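PDB 3Q2K: oxidoreductase from Bordetella pertussis, which probably uses NAD(H) to oxidise a UDP-linked acetamido sugar acid in the biosynthesis of 2,3-diacetamido-2,3-dideoxy-D-mannuronic acid. Local coordinates for residues V178-Y189 / N207-L216; G196-M206 / I237-A245. One frame throughout, in Å; residues are numbered along the deposited sequence.

Contact 1: V178-Y189 / N207-L216; sequences VNVFWTRPQEYY and NQASHYVDLL. With HP7 ((2S,3S,4R,5R,6R)-5-acetamido-6-[[[(2R,3S,4R,5R)-5-(2,4-dioxopyrimidin-1-yl)-3,4-dihydroxy-oxolan-2-yl]methoxy-hydroxy-phosphoryl]oxy-hydroxy-phosphoryl]oxy-3,4-dihydroxy-oxane-2-carboxylic acid), chain V.
N207 and Q208 come up against R184 and Y188 at the carboxylate of the sugar acid of HP7, the UDP-linked ligand, and together these residues line the sugar end of its pocket. N207 OD1 accepts the hydrogen bond of HP7 O4' at 2.7 Å, while its ND2 is held by D201. Q208 bends at chi2 (86°), which carries NE2 round to HP7 O'P for a nearly straight bond of 3.2 Å (N-H...O 164°). The same carboxylate oxygen takes bonds from R184 NE and NH1, lying at the edge of the guanidinium in its plane, so three N-H groups grip it. Behind the amide, Q208 CB packs on W182 CE3 at 3.9 Å. A209 offers its methyl to V180 CG2. H211, in the first turn of helix 210-220, has NE2 2.6 Å from HP7 O3' in a straight hydrogen bond, with the ligand's acetyl group over one face of the imidazole. Y212 turns a ring face to V180: CG2 makes a CH-pi contact 3.9 Å from the ring centroid. The W182 indole meets that phenol obliquely, planes 84° apart. Further along, L216 CD2 reaches V178 CG2 at 4.0 Å. Helix 210-216 runs antiparallel to strand 178-181, their short axes approaching to 9.3 Å; it packs on strands 173-181 and 254-260 and touches helix 342-361 through V213, D214 and L216.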
loop_
_atom_site.group_PDB
_atom_site.type_symbol
_atom_site.label_atom_id
_atom_site.label_comp_id
_atom_site.label_asym_id
_atom_site.label_seq_id
_atom_site.Cartn_x
_atom_site.Cartn_y
_atom_site.Cartn_z
ATOM N N VAL C 178 8.635 -17.771 -21.916
ATOM C CA VAL C 178 8.109 -17.474 -23.239
ATOM C C VAL C 178 8.728 -16.187 -23.782
ATOM O O VAL C 178 8.724 -15.162 -23.099
ATOM C CB VAL C 178 6.579 -17.294 -23.196
ATOM C CG1 VAL C 178 6.089 -16.846 -24.556
ATOM C CG2 VAL C 178 5.871 -18.584 -22.787
ATOM N N ASN C 179 9.237 -16.235 -25.010
ATOM C CA ASN C 179 9.905 -15.091 -25.627
ATOM C C ASN C 179 9.199 -14.717 -26.922
ATOM O O ASN C 179 9.016 -15.573 -27.783
ATOM C CB ASN C 179 11.336 -15.513 -25.995
ATOM C CG ASN C 179 12.276 -15.514 -24.795
ATOM O OD1 ASN C 179 11.953 -14.956 -23.746
ATOM N ND2 ASN C 179 13.428 -16.166 -24.919
ATOM N N VAL C 180 8.806 -13.457 -27.077
ATOM C CA VAL C 180 8.359 -12.989 -28.377
ATOM C C VAL C 180 9.202 -11.801 -28.817
ATOM O O VAL C 180 8.919 -10.648 -28.468
ATOM C CB VAL C 180 6.862 -12.632 -28.421
ATOM C CG1 VAL C 180 6.505 -12.315 -29.857
ATOM C CG2 VAL C 180 6.013 -13.812 -27.952
ATOM N N PHE C 181 10.218 -12.116 -29.616
ATOM C CA PHE C 181 11.204 -11.115 -30.009
ATOM C C PHE C 181 10.980 -10.843 -31.484
ATOM O O PHE C 181 11.608 -11.486 -32.321
ATOM C CB PHE C 181 12.615 -11.666 -29.780
ATOM C CG PHE C 181 12.937 -11.921 -28.333
ATOM C CD1 PHE C 181 12.242 -11.256 -27.333
ATOM C CD2 PHE C 181 13.944 -12.793 -27.955
ATOM C CE1 PHE C 181 12.539 -11.452 -25.994
ATOM C CE2 PHE C 181 14.225 -13.020 -26.616
ATOM C CZ PHE C 181 13.527 -12.346 -25.635
ATOM N N TRP C 182 10.102 -9.896 -31.793
ATOM C CA TRP C 182 9.641 -9.781 -33.167
ATOM C C TRP C 182 9.995 -8.377 -33.636
ATOM O O TRP C 182 10.622 -7.645 -32.868
ATOM C CB TRP C 182 8.137 -10.073 -33.233
ATOM C CG TRP C 182 7.766 -11.532 -33.287
ATOM C CD1 TRP C 182 8.605 -12.602 -33.156
ATOM C CD2 TRP C 182 6.447 -12.078 -33.431
ATOM N NE1 TRP C 182 7.904 -13.789 -33.260
ATOM C CE2 TRP C 182 6.575 -13.482 -33.406
ATOM C CE3 TRP C 182 5.178 -11.513 -33.597
ATOM C CZ2 TRP C 182 5.478 -14.330 -33.545
ATOM C CZ3 TRP C 182 4.086 -12.366 -33.756
ATOM C CH2 TRP C 182 4.247 -13.754 -33.707
ATOM N N THR C 183 9.630 -8.046 -34.873
ATOM C CA THR C 183 9.946 -6.774 -35.529
ATOM C C THR C 183 8.761 -6.030 -36.141
ATOM O O THR C 183 8.038 -6.507 -37.019
ATOM C CB THR C 183 11.048 -6.931 -36.592
ATOM O OG1 THR C 183 12.128 -7.688 -36.030
ATOM C CG2 THR C 183 11.541 -5.565 -37.083
ATOM N N ARG C 184 8.535 -4.814 -35.661
ATOM C CA ARG C 184 7.452 -4.060 -36.271
ATOM C C ARG C 184 7.995 -2.635 -36.370
ATOM O O ARG C 184 8.204 -1.977 -35.353
ATOM C CB ARG C 184 6.133 -4.127 -35.489
ATOM C CG ARG C 184 5.583 -5.524 -35.268
ATOM C CD ARG C 184 4.892 -5.968 -36.538
ATOM N NE ARG C 184 4.014 -7.111 -36.349
ATOM C CZ ARG C 184 4.437 -8.365 -36.422
ATOM N NH1 ARG C 184 3.604 -9.391 -36.300
ATOM N NH2 ARG C 184 5.735 -8.528 -36.596
ATOM N N PRO C 185 8.246 -2.167 -37.604
ATOM C CA PRO C 185 8.800 -0.845 -37.865
ATOM C C PRO C 185 7.723 0.234 -37.808
ATOM O O PRO C 185 6.527 -0.055 -37.764
ATOM C CB PRO C 185 9.360 -0.993 -39.276
ATOM C CG PRO C 185 8.517 -2.042 -39.916
ATOM C CD PRO C 185 7.851 -2.854 -38.845
ATOM N N GLN C 186 8.130 1.496 -37.767
ATOM C CA GLN C 186 7.131 2.524 -37.534
ATOM C C GLN C 186 6.126 2.491 -38.674
ATOM O O GLN C 186 4.956 2.811 -38.469
ATOM C CB GLN C 186 7.777 3.908 -37.435
ATOM C CG GLN C 186 6.722 4.996 -37.311
ATOM C CD GLN C 186 6.105 4.896 -35.922
ATOM O OE1 GLN C 186 6.754 4.413 -34.998
ATOM N NE2 GLN C 186 4.858 5.319 -35.756
ATOM N N GLU C 187 6.576 2.164 -39.883
ATOM C CA GLU C 187 5.687 2.160 -41.047
ATOM C C GLU C 187 4.569 1.116 -40.956
ATOM O O GLU C 187 3.487 1.321 -41.499
ATOM C CB GLU C 187 6.453 2.122 -42.377
ATOM C CG GLU C 187 7.662 1.201 -42.435
ATOM C CD GLU C 187 8.989 1.844 -42.045
ATOM O OE1 GLU C 187 10.001 1.554 -42.719
ATOM O OE2 GLU C 187 9.073 2.605 -41.054
ATOM N N TYR C 188 4.783 0.017 -40.239
ATOM C CA TYR C 188 3.693 -0.885 -39.875
ATOM C C TYR C 188 2.533 -0.209 -39.159
ATOM O O TYR C 188 1.358 -0.425 -39.466
ATOM C CB TYR C 188 4.212 -2.007 -38.970
ATOM C CG TYR C 188 3.146 -2.840 -38.283
ATOM C CD1 TYR C 188 2.445 -3.830 -38.970
ATOM C CD2 TYR C 188 2.886 -2.727 -36.921
ATOM C CE1 TYR C 188 1.490 -4.626 -38.343
ATOM C CE2 TYR C 188 1.925 -3.531 -36.296
ATOM C CZ TYR C 188 1.218 -4.493 -36.997
ATOM O OH TYR C 188 0.247 -5.287 -36.406
ATOM N N TYR C 189 2.896 0.617 -38.184
ATOM C CA TYR C 189 1.907 1.211 -37.287
ATOM C C TYR C 189 1.146 2.282 -38.046
ATOM O O TYR C 189 -0.007 2.559 -37.726
ATOM C CB TYR C 189 2.552 1.780 -36.016
ATOM C CG TYR C 189 3.016 0.659 -35.099
ATOM C CD1 TYR C 189 2.115 -0.019 -34.289
ATOM C CD2 TYR C 189 4.334 0.232 -35.095
ATOM C CE1 TYR C 189 2.516 -1.078 -33.507
ATOM C CE2 TYR C 189 4.749 -0.832 -34.325
ATOM C CZ TYR C 189 3.829 -1.478 -33.530
ATOM O OH TYR C 189 4.239 -2.530 -32.752
ATOM N N ASN C 207 -1.842 -7.299 -29.073
ATOM C CA ASN C 207 -1.926 -7.641 -30.486
ATOM C C ASN C 207 -1.055 -8.855 -30.808
ATOM O O ASN C 207 -1.574 -9.969 -30.868
ATOM C CB ASN C 207 -1.645 -6.429 -31.381
ATOM C CG ASN C 207 -1.892 -6.745 -32.825
ATOM O OD1 ASN C 207 -1.578 -7.870 -33.207
ATOM N ND2 ASN C 207 -2.483 -5.826 -33.586
ATOM N N GLN C 208 0.262 -8.698 -30.909
ATOM C CA GLN C 208 1.107 -9.770 -31.447
ATOM C C GLN C 208 1.385 -10.955 -30.534
ATOM O O GLN C 208 1.465 -12.082 -31.021
ATOM C CB GLN C 208 2.474 -9.256 -31.923
ATOM C CG GLN C 208 2.401 -8.412 -33.174
ATOM C CD GLN C 208 2.109 -6.956 -32.871
ATOM O OE1 GLN C 208 2.124 -6.536 -31.715
ATOM N NE2 GLN C 208 1.893 -6.167 -33.915
ATOM N N ALA C 209 1.627 -10.693 -29.253
ATOM C CA ALA C 209 2.037 -11.762 -28.349
ATOM C C ALA C 209 0.848 -12.426 -27.657
ATOM O O ALA C 209 1.013 -13.337 -26.845
ATOM C CB ALA C 209 3.015 -11.230 -27.307
ATOM N N SER C 210 -0.362 -11.987 -27.978
ATOM C CA SER C 210 -1.535 -12.624 -27.378
ATOM C C SER C 210 -1.652 -14.132 -27.633
ATOM O O SER C 210 -2.094 -14.853 -26.743
ATOM C CB SER C 210 -2.827 -11.890 -27.759
ATOM O OG SER C 210 -3.011 -11.919 -29.163
ATOM N N HIS C 211 -1.295 -14.610 -28.822
ATOM C CA HIS C 211 -1.165 -16.038 -29.103
ATOM C C HIS C 211 -0.234 -16.662 -28.079
ATOM O O HIS C 211 -0.291 -17.869 -27.833
ATOM C CB HIS C 211 -0.546 -16.315 -30.481
ATOM C CG HIS C 211 -1.193 -15.562 -31.603
ATOM N ND1 HIS C 211 -2.298 -16.040 -32.274
ATOM C CD2 HIS C 211 -0.921 -14.349 -32.146
ATOM C CE1 HIS C 211 -2.657 -15.171 -33.203
ATOM N NE2 HIS C 211 -1.831 -14.140 -33.155
ATOM N N TYR C 212 0.691 -15.853 -27.571
ATOM C CA TYR C 212 1.695 -16.394 -26.664
ATOM C C TYR C 212 1.240 -16.265 -25.218
ATOM O O TYR C 212 1.457 -17.171 -24.421
ATOM C CB TYR C 212 3.063 -15.754 -26.903
ATOM C CG TYR C 212 3.517 -16.156 -28.281
ATOM C CD1 TYR C 212 4.420 -17.194 -28.458
ATOM C CD2 TYR C 212 2.970 -15.548 -29.404
ATOM C CE1 TYR C 212 4.782 -17.582 -29.730
ATOM C CE2 TYR C 212 3.313 -15.951 -30.680
ATOM C CZ TYR C 212 4.210 -16.984 -30.830
ATOM O OH TYR C 212 4.596 -17.368 -32.097
ATOM N N VAL C 213 0.577 -15.163 -24.885
ATOM C CA VAL C 213 -0.076 -15.074 -23.589
ATOM C C VAL C 213 -1.077 -16.205 -23.418
ATOM O O VAL C 213 -1.118 -16.771 -22.330
ATOM C CB VAL C 213 -0.711 -13.692 -23.386
ATOM C CG1 VAL C 213 -1.514 -13.631 -22.102
ATOM C CG2 VAL C 213 0.417 -12.699 -23.328
ATOM N N ASP C 214 -1.747 -16.582 -24.506
ATOM C CA ASP C 214 -2.742 -17.653 -24.538
ATOM C C ASP C 214 -2.144 -18.982 -24.092
ATOM O O ASP C 214 -2.817 -19.757 -23.418
ATOM C CB ASP C 214 -3.346 -17.832 -25.936
ATOM C CG ASP C 214 -4.435 -18.894 -25.981
ATOM O OD1 ASP C 214 -5.442 -18.769 -25.254
ATOM O OD2 ASP C 214 -4.309 -19.873 -26.745
ATOM N N LEU C 215 -0.896 -19.252 -24.462
ATOM C CA LEU C 215 -0.227 -20.490 -24.066
ATOM C C LEU C 215 -0.034 -20.674 -22.563
ATOM O O LEU C 215 0.040 -21.810 -22.101
ATOM C CB LEU C 215 1.158 -20.569 -24.707
ATOM C CG LEU C 215 1.192 -20.337 -26.218
ATOM C CD1 LEU C 215 2.595 -20.652 -26.737
ATOM C CD2 LEU C 215 0.194 -21.289 -26.870
ATOM N N LEU C 216 0.076 -19.573 -21.821
ATOM C CA LEU C 216 0.281 -19.639 -20.378
ATOM C C LEU C 216 -0.771 -20.460 -19.652
ATOM O O LEU C 216 -0.455 -21.387 -18.903
ATOM C CB LEU C 216 0.421 -18.253 -19.752
ATOM C CG LEU C 216 1.518 -17.457 -20.464
ATOM C CD1 LEU C 216 1.519 -16.003 -20.009
ATOM C CD2 LEU C 216 2.872 -18.093 -20.205
HETATM N N1 HP7 V . 7.293 -7.706 -40.001
HETATM C C2 HP7 V . 8.488 -7.105 -40.085
HETATM O O2 HP7 V . 8.684 -5.890 -40.291
HETATM N N3 HP7 V . 9.606 -7.834 -39.931
HETATM C C4 HP7 V . 9.510 -9.157 -39.688
HETATM O O4 HP7 V . 10.599 -9.743 -39.511
HETATM C C5 HP7 V . 8.276 -9.800 -39.595
HETATM C C6 HP7 V . 7.134 -9.018 -39.767
HETATM P PA HP7 V . 3.365 -11.004 -40.540
HETATM P PB HP7 V . 1.038 -12.339 -39.548
HETATM O "O'P" HP7 V . 1.494 -7.792 -36.650
HETATM O "O'Q" HP7 V . -0.512 -7.358 -37.190
HETATM C "C1'" HP7 V . 0.956 -11.876 -36.970
HETATM O O1A HP7 V . 4.421 -12.049 -40.256
HETATM O O1B HP7 V . 1.659 -13.714 -39.485
HETATM C C1C HP7 V . 6.110 -6.865 -40.172
HETATM C "C2'" HP7 V . 0.125 -12.411 -35.801
HETATM N "N2'" HP7 V . -0.375 -13.770 -35.957
HETATM O O2A HP7 V . 2.847 -10.716 -41.930
HETATM O O2B HP7 V . 0.091 -11.903 -40.635
HETATM C C2C HP7 V . 5.671 -6.888 -41.630
HETATM O O2C HP7 V . 5.154 -5.590 -41.924
HETATM C "C3'" HP7 V . -1.123 -11.548 -35.666
HETATM O "O3'" HP7 V . -2.014 -11.936 -34.603
HETATM O O3A HP7 V . 2.184 -11.213 -39.464
HETATM O O3B HP7 V . 0.222 -12.145 -38.165
HETATM C C3C HP7 V . 4.408 -7.721 -41.525
HETATM O O3C HP7 V . 3.562 -7.343 -42.609
HETATM C "C4'" HP7 V . -0.662 -10.094 -35.594
HETATM O "O4'" HP7 V . -1.855 -9.311 -35.471
HETATM C C4C HP7 V . 3.819 -7.323 -40.178
HETATM O O4C HP7 V . 5.013 -7.360 -39.400
HETATM C "C5'" HP7 V . 0.034 -9.686 -36.891
HETATM O "O5'" HP7 V . 1.222 -10.466 -36.951
HETATM C C5C HP7 V . 2.991 -8.512 -39.709
HETATM O O5C HP7 V . 3.873 -9.618 -39.903
HETATM C "C6'" HP7 V . 0.350 -8.216 -36.906
HETATM C "C7'" HP7 V . 0.362 -14.828 -35.633
HETATM O "O7'" HP7 V . 1.442 -14.616 -35.091
HETATM C "C8'" HP7 V . -0.118 -16.224 -35.917
#

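Contact 2: G196-M206 / I237-A245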
loop_
_atom_site.group_PDB
_atom_site.type_symbol
_atom_site.label_atom_id
_atom_site.label_comp_id
_atom_site.label_asym_id
_atom_site.label_seq_id
_atom_site.Cartn_x
_atom_site.Cartn_y
_atom_site.Cartn_z
ATOM N N GLY C 196 -1.737 0.229 -32.513
ATOM C CA GLY C 196 -0.951 0.776 -31.418
ATOM C C GLY C 196 -1.766 1.673 -30.502
ATOM O O GLY C 196 -1.240 2.270 -29.564
ATOM N N LYS C 197 -3.061 1.814 -30.749
ATOM C CA LYS C 197 -3.924 2.524 -29.800
ATOM C C LYS C 197 -4.529 1.665 -28.695
ATOM O O LYS C 197 -4.868 0.513 -28.977
ATOM C CB LYS C 197 -5.078 3.169 -30.558
ATOM C CG LYS C 197 -4.610 3.945 -31.776
ATOM C CD LYS C 197 -5.231 5.323 -31.665
ATOM C CE LYS C 197 -4.695 6.251 -32.740
ATOM N NZ LYS C 197 -5.689 7.356 -32.797
ATOM N N TRP C 198 -4.666 2.174 -27.471
ATOM C CA TRP C 198 -5.289 1.404 -26.387
ATOM C C TRP C 198 -6.704 0.953 -26.727
ATOM O O TRP C 198 -7.037 -0.211 -26.539
ATOM C CB TRP C 198 -5.382 2.120 -25.028
ATOM C CG TRP C 198 -4.098 2.635 -24.423
ATOM C CD1 TRP C 198 -3.763 3.949 -24.246
ATOM C CD2 TRP C 198 -2.985 1.875 -23.924
ATOM N NE1 TRP C 198 -2.516 4.047 -23.677
ATOM C CE2 TRP C 198 -2.007 2.789 -23.489
ATOM C CE3 TRP C 198 -2.722 0.509 -23.794
ATOM C CZ2 TRP C 198 -0.809 2.374 -22.904
ATOM C CZ3 TRP C 198 -1.532 0.097 -23.222
ATOM C CH2 TRP C 198 -0.581 1.025 -22.793
ATOM N N GLU C 199 -7.589 1.870 -27.112
ATOM C CA GLU C 199 -8.962 1.533 -27.478
ATOM C C GLU C 199 -9.058 0.478 -28.583
ATOM O O GLU C 199 -9.823 -0.461 -28.419
ATOM C CB GLU C 199 -9.722 2.781 -27.946
ATOM C CG GLU C 199 -11.208 2.547 -28.227
ATOM C CD GLU C 199 -11.983 3.849 -28.212
ATOM O OE1 GLU C 199 -13.217 3.784 -28.045
ATOM O OE2 GLU C 199 -11.392 4.943 -28.346
ATOM N N TRP C 200 -8.291 0.583 -29.668
ATOM C CA TRP C 200 -8.517 -0.232 -30.855
ATOM C C TRP C 200 -7.687 -1.512 -30.932
ATOM O O TRP C 200 -8.070 -2.481 -31.593
ATOM C CB TRP C 200 -8.451 0.633 -32.127
ATOM C CG TRP C 200 -9.317 1.863 -31.993
ATOM C CD1 TRP C 200 -8.898 3.165 -31.938
ATOM C CD2 TRP C 200 -10.742 1.907 -31.837
ATOM N NE1 TRP C 200 -9.971 4.013 -31.788
ATOM C CE2 TRP C 200 -11.115 3.264 -31.715
ATOM C CE3 TRP C 200 -11.745 0.931 -31.824
ATOM C CZ2 TRP C 200 -12.437 3.672 -31.551
ATOM C CZ3 TRP C 200 -13.063 1.339 -31.657
ATOM C CH2 TRP C 200 -13.399 2.700 -31.551
ATOM N N ASP C 201 -6.533 -1.533 -30.275
ATOM C CA ASP C 201 -5.477 -2.499 -30.585
ATOM C C ASP C 201 -4.751 -2.962 -29.324
ATOM O O ASP C 201 -4.555 -4.156 -29.119
ATOM C CB ASP C 201 -4.496 -1.790 -31.528
ATOM C CG ASP C 201 -3.489 -2.700 -32.219
ATOM O OD1 ASP C 201 -3.507 -3.954 -32.187
ATOM O OD2 ASP C 201 -2.602 -2.088 -32.849
ATOM N N GLY C 202 -4.352 -2.045 -28.449
ATOM C CA GLY C 202 -3.394 -2.398 -27.406
ATOM C C GLY C 202 -2.004 -2.422 -28.006
ATOM O O GLY C 202 -1.796 -1.967 -29.131
ATOM N N GLY C 203 -1.036 -2.962 -27.277
ATOM C CA GLY C 203 0.359 -2.888 -27.704
ATOM C C GLY C 203 0.927 -4.253 -28.043
ATOM O O GLY C 203 0.165 -5.187 -28.306
ATOM N N ALA C 204 2.244 -4.406 -27.947
ATOM C CA ALA C 204 2.846 -5.697 -28.265
ATOM C C ALA C 204 2.173 -6.933 -27.659
ATOM O O ALA C 204 2.236 -8.041 -28.205
ATOM C CB ALA C 204 4.280 -5.693 -27.782
ATOM N N PHE C 205 1.683 -6.789 -26.431
ATOM C CA PHE C 205 1.163 -7.939 -25.687
ATOM C C PHE C 205 -0.198 -8.325 -26.246
ATOM O O PHE C 205 -0.424 -9.492 -26.568
ATOM C CB PHE C 205 1.019 -7.706 -24.174
ATOM C CG PHE C 205 2.289 -7.945 -23.410
ATOM C CD1 PHE C 205 2.567 -9.188 -22.871
ATOM C CD2 PHE C 205 3.224 -6.931 -23.250
ATOM C CE1 PHE C 205 3.727 -9.392 -22.146
ATOM C CE2 PHE C 205 4.397 -7.144 -22.556
ATOM C CZ PHE C 205 4.647 -8.371 -21.986
ATOM N N MET C 206 -1.071 -7.330 -26.370
ATOM C CA MET C 206 -2.463 -7.565 -26.726
ATOM C C MET C 206 -2.629 -7.920 -28.200
ATOM O O MET C 206 -3.430 -8.780 -28.554
ATOM C CB MET C 206 -3.320 -6.341 -26.415
ATOM C CG MET C 206 -4.807 -6.538 -26.675
ATOM S SD MET C 206 -5.646 -5.136 -25.915
ATOM C CE MET C 206 -5.832 -5.763 -24.251
ATOM N N ILE C 237 3.448 5.404 -30.876
ATOM C CA ILE C 237 2.146 4.747 -30.767
ATOM C C ILE C 237 1.711 4.965 -29.319
ATOM O O ILE C 237 2.537 5.445 -28.540
ATOM C CB ILE C 237 2.278 3.225 -30.973
ATOM C CG1 ILE C 237 3.313 2.656 -30.001
ATOM C CG2 ILE C 237 2.618 2.889 -32.419
ATOM C CD1 ILE C 237 3.364 1.135 -29.945
ATOM N N GLU C 238 0.498 4.570 -28.934
ATOM C CA GLU C 238 0.054 4.803 -27.564
ATOM C C GLU C 238 0.456 3.741 -26.539
ATOM O O GLU C 238 0.709 4.067 -25.385
ATOM C CB GLU C 238 -1.464 4.944 -27.518
ATOM C CG GLU C 238 -2.006 6.074 -28.376
ATOM C CD GLU C 238 -3.510 6.207 -28.206
ATOM O OE1 GLU C 238 -4.135 5.275 -27.666
ATOM O OE2 GLU C 238 -4.112 7.234 -28.573
ATOM N N ALA C 239 0.475 2.484 -26.967
ATOM C CA ALA C 239 0.547 1.296 -26.124
ATOM C C ALA C 239 2.010 0.901 -26.089
ATOM O O ALA C 239 2.861 1.588 -26.659
ATOM C CB ALA C 239 -0.250 0.167 -26.811
ATOM N N GLU C 240 2.282 -0.246 -25.480
ATOM C CA GLU C 240 3.684 -0.575 -25.236
ATOM C C GLU C 240 4.233 -1.288 -26.470
ATOM O O GLU C 240 3.450 -1.959 -27.138
ATOM C CB GLU C 240 3.819 -1.491 -24.018
ATOM C CG GLU C 240 3.591 -2.956 -24.379
ATOM C CD GLU C 240 2.119 -3.310 -24.499
ATOM O OE1 GLU C 240 1.275 -2.445 -24.197
ATOM O OE2 GLU C 240 1.758 -4.445 -24.883
ATOM N N ASP C 241 5.518 -1.133 -26.792
ATOM C CA ASP C 241 6.161 -1.904 -27.852
ATOM C C ASP C 241 7.097 -2.933 -27.241
ATOM O O ASP C 241 7.606 -3.787 -27.961
ATOM C CB ASP C 241 6.953 -1.041 -28.848
ATOM C CG ASP C 241 8.009 -0.161 -28.206
ATOM O OD1 ASP C 241 8.565 -0.473 -27.132
ATOM O OD2 ASP C 241 8.327 0.876 -28.822
ATOM N N THR C 242 7.318 -2.847 -25.932
ATOM C CA THR C 242 8.248 -3.751 -25.278
ATOM C C THR C 242 7.745 -3.997 -23.865
ATOM O O THR C 242 7.281 -3.070 -23.192
ATOM C CB THR C 242 9.562 -2.959 -25.159
ATOM O OG1 THR C 242 10.009 -2.630 -26.479
ATOM C CG2 THR C 242 10.599 -3.740 -24.388
ATOM N N GLY C 243 7.873 -5.235 -23.403
ATOM C CA GLY C 243 7.602 -5.512 -22.003
ATOM C C GLY C 243 7.989 -6.893 -21.528
ATOM O O GLY C 243 8.428 -7.762 -22.283
ATOM N N VAL C 244 7.832 -7.048 -20.220
ATOM C CA VAL C 244 8.105 -8.311 -19.529
ATOM C C VAL C 244 7.036 -8.521 -18.452
ATOM O O VAL C 244 6.657 -7.564 -17.772
ATOM C CB VAL C 244 9.535 -8.292 -18.923
ATOM C CG1 VAL C 244 9.695 -7.255 -17.824
ATOM C CG2 VAL C 244 9.843 -9.619 -18.255
ATOM N N ALA C 245 6.576 -9.757 -18.276
ATOM C CA ALA C 245 5.728 -10.141 -17.149
ATOM C C ALA C 245 6.341 -11.287 -16.363
ATOM O O ALA C 245 6.773 -12.258 -16.996
ATOM C CB ALA C 245 4.327 -10.551 -17.602
#
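G196 O receives the backbone N-H groups of both E238 and A239, from opposite faces of its carbonyl plane, and so ties two loops together in the C-terminal alpha/beta domain of this GFO/IDH/MocA-type oxidoreductase. A classic beta bulge at D241 and T242, both facing A231, leads the second loop into strand 242-249.

The tight part lies around G203. A239 CB presses to 3.2 Å from G203 CA, shorter than two carbons normally approach and possible because glycine brings no side chain. Beside it, A204 N bonds E240 O at 2.8 Å. The E240 side chain folds back over this turn: CG sits between the backbone N and the carbonyl carbon (chi1 84°), and the chain bends again at chi2, bringing the carboxylate to the F205 backbone. OE2 also bonds Y356 OH, the hydroxyl that reaches G203 N and M206 N as well. The F205 ring meets the strand with its edge, CE2 being 3.6 Å from G243 CA.

At the partly exposed K197 and E238 the fit is looser. E238 extends beyond CG, crosses K197 and accepts W198 N at OE1 from the anti side (3.2 Å), while K197 NZ stays 4.5 Å from OE2, too far for a salt bridge. W198 bridges back to the tight part, one ring face in close CH-pi contact with A239 CA, 3.6 Å from the six-membered ring centroid; R250 of a third subunit packs on this tryptophan. Deeper in, F205 N meets E240 OE2 nearly end-on to the C-O bond, at 2.8 Å and 166°.

How the contacts relate
The two contacts, centres about 10 Å apart, interleave along the chain, the 196-206 loop running directly into 207-216. Contact 1 binds the sugar acid of HP7 itself; contact 2 stands behind it, with the side chain of A204 about 10 Å from the ligand and the side chain of M206 about 8 Å from the dinucleotide. Two probable hydrogen bonds join them: the D201-N207 bond, 2.6 Å from OD1 to ND2, and one from A209 N to A204 O at 2.9 Å. D201 is thereby a second-shell residue that helps to orient the N207 amide. Packing of Y189 CD1 on I237 CG2, 3.5 Å apart, closes a further seam, and both contacts reach the same mixed sheet.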